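Local coordinates for LPS-assembly lipoprotein LptE (Acinetobacter baumannii, PDB 5TSE) that probably works with LptD to assemble lipopolysaccharide at the outer-membrane surface, binding lipopolysaccharide and helping LptD itself to assemble, at residues A[73-78]-A[91-96]. Sequence-based numbering, arbitrary orientation.
Sequences RLTVTF and PRTLTA. With FMT (formic acid), chain D.
Pro91 lays its ring CB against the methyl CG2 of Thr77 (3.7 Å). Arg92 pairs with Phe78 through both backbone N–H groups, and its CB sits over one face of the Phe78 ring, offset toward the rim. With chi1 at 71°, Phe78 swings its ring toward Arg92, bringing CE1 within 3.9 Å of Arg92 CG. Thr93 OG1 donates to Thr77 OG1 (2.7 Å), which in turn donates to O1 of a formic acid (2.6 Å), probably from the crystallisation liquor and also held by Thr57. The two strands form an antiparallel beta hairpin, with 92-101 at one edge of the mixed sheet and helix 110-134 packed on the face bearing Leu74, Val76, Arg92 and Leu94. Leu94 N donates to Val76 O and Val76 N to Leu94 O, both at 2.8 Å, and Leu94 sets CD1 at the edge of the Phe78 ring. On the threonine face, Thr95 OG1, anti to its own N (chi1 -169°), reaches Leu74 O from above the carbonyl plane and accepts Arg73 NH1 within the guanidinium plane (3.1 Å, 165° at the hydrogen). Ala96 N gives Leu74 O its second donor, while Ala96 O receives Leu74 N at 3.0 Å.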
loop_
_atom_site.group_PDB
_atom_site.type_symbol
_atom_site.label_atom_id
_atom_site.label_comp_id
_atom_site.label_asym_id
_atom_site.label_seq_id
_atom_site.Cartn_x
_atom_site.Cartn_y
_atom_site.Cartn_z
ATOM N N ARG A 73 -5.748 -7.779 7.305
ATOM C CA ARG A 73 -5.258 -6.421 7.206
ATOM C C ARG A 73 -3.908 -6.339 6.538
ATOM O O ARG A 73 -3.119 -7.270 6.614
ATOM C CB ARG A 73 -5.117 -5.822 8.610
ATOM C CG ARG A 73 -4.579 -4.390 8.651
ATOM C CD ARG A 73 -4.541 -3.786 10.059
ATOM N NE ARG A 73 -5.828 -3.924 10.720
ATOM C CZ ARG A 73 -6.919 -3.212 10.434
ATOM N NH1 ARG A 73 -6.924 -2.291 9.464
ATOM N NH2 ARG A 73 -8.035 -3.444 11.114
ATOM N N LEU A 74 -3.662 -5.193 5.905
ATOM C CA LEU A 74 -2.364 -4.879 5.332
ATOM C C LEU A 74 -2.061 -3.448 5.745
ATOM O O LEU A 74 -2.869 -2.550 5.560
ATOM C CB LEU A 74 -2.328 -5.049 3.813
ATOM C CG LEU A 74 -0.961 -4.819 3.144
ATOM C CD1 LEU A 74 0.177 -5.514 3.881
ATOM C CD2 LEU A 74 -1.005 -5.274 1.689
ATOM N N THR A 75 -0.893 -3.251 6.335
ATOM C CA THR A 75 -0.481 -1.943 6.809
ATOM C C THR A 75 0.836 -1.565 6.150
ATOM O O THR A 75 1.740 -2.389 6.066
ATOM C CB THR A 75 -0.324 -1.996 8.331
ATOM O OG1 THR A 75 -1.585 -2.396 8.902
ATOM C CG2 THR A 75 0.124 -0.657 8.891
ATOM N N VAL A 76 0.942 -0.333 5.669
ATOM C CA VAL A 76 2.184 0.125 5.013
ATOM C C VAL A 76 2.610 1.528 5.450
ATOM O O VAL A 76 1.795 2.446 5.500
ATOM C CB VAL A 76 2.070 0.096 3.460
ATOM C CG1 VAL A 76 3.252 0.798 2.803
ATOM C CG2 VAL A 76 1.986 -1.324 2.950
ATOM N N THR A 77 3.894 1.667 5.771
ATOM C CA THR A 77 4.492 2.952 6.127
ATOM C C THR A 77 5.432 3.284 4.978
ATOM O O THR A 77 6.228 2.450 4.548
ATOM C CB THR A 77 5.237 2.904 7.473
ATOM O OG1 THR A 77 4.308 2.571 8.523
ATOM C CG2 THR A 77 5.889 4.256 7.794
ATOM N N PHE A 78 5.325 4.490 4.449
ATOM C CA PHE A 78 6.168 4.894 3.341
ATOM C C PHE A 78 6.452 6.388 3.367
ATOM O O PHE A 78 5.700 7.171 3.949
ATOM C CB PHE A 78 5.487 4.537 2.025
ATOM C CG PHE A 78 4.300 5.395 1.709
ATOM C CD1 PHE A 78 3.043 5.094 2.229
ATOM C CD2 PHE A 78 4.431 6.509 0.879
ATOM C CE1 PHE A 78 1.947 5.888 1.937
ATOM C CE2 PHE A 78 3.334 7.307 0.580
ATOM C CZ PHE A 78 2.091 6.998 1.111
ATOM N N PRO A 91 7.231 10.003 7.196
ATOM C CA PRO A 91 6.578 8.724 6.926
ATOM C C PRO A 91 5.060 8.827 7.054
ATOM O O PRO A 91 4.562 9.647 7.799
ATOM C CB PRO A 91 7.146 7.779 7.997
ATOM C CG PRO A 91 8.340 8.453 8.571
ATOM C CD PRO A 91 8.221 9.921 8.289
ATOM N N ARG A 92 4.353 8.006 6.295
ATOM C CA ARG A 92 2.901 7.956 6.297
ATOM C C ARG A 92 2.502 6.485 6.404
ATOM O O ARG A 92 2.964 5.676 5.607
ATOM C CB ARG A 92 2.379 8.572 5.003
ATOM C CG ARG A 92 0.905 8.341 4.721
ATOM C CD ARG A 92 -0.018 8.913 5.792
ATOM N NE ARG A 92 0.047 10.369 5.875
ATOM C CZ ARG A 92 -0.692 11.109 6.692
ATOM N NH1 ARG A 92 -1.573 10.541 7.512
ATOM N NH2 ARG A 92 -0.557 12.428 6.688
ATOM N N THR A 93 1.658 6.157 7.387
ATOM C CA THR A 93 1.193 4.794 7.639
ATOM C C THR A 93 -0.270 4.616 7.216
ATOM O O THR A 93 -1.145 5.290 7.750
ATOM C CB THR A 93 1.342 4.452 9.140
ATOM O OG1 THR A 93 2.729 4.511 9.500
ATOM C CG2 THR A 93 0.810 3.057 9.466
ATOM N N LEU A 94 -0.532 3.713 6.266
ATOM C CA LEU A 94 -1.897 3.455 5.784
ATOM C C LEU A 94 -2.270 2.002 6.005
ATOM O O LEU A 94 -1.410 1.160 6.181
ATOM C CB LEU A 94 -2.030 3.770 4.301
ATOM C CG LEU A 94 -1.548 5.142 3.854
ATOM C CD1 LEU A 94 -1.884 5.340 2.381
ATOM C CD2 LEU A 94 -2.168 6.240 4.703
ATOM N N THR A 95 -3.563 1.711 5.962
ATOM C CA THR A 95 -4.017 0.368 6.197
ATOM C C THR A 95 -5.308 0.077 5.458
ATOM O O THR A 95 -6.126 0.965 5.242
ATOM C CB THR A 95 -4.223 0.127 7.711
ATOM O OG1 THR A 95 -4.434 -1.262 7.960
ATOM C CG2 THR A 95 -5.411 0.926 8.260
ATOM N N ALA A 96 -5.470 -1.169 5.048
ATOM C CA ALA A 96 -6.693 -1.599 4.370
ATOM C C ALA A 96 -7.090 -2.891 5.031
ATOM O O ALA A 96 -6.231 -3.622 5.516
ATOM C CB ALA A 96 -6.455 -1.805 2.887
HETATM C C FMT D . 3.915 -1.023 9.794
HETATM O O1 FMT D . 4.057 0.148 9.485
HETATM O O2 FMT D . 3.582 -1.894 8.849
#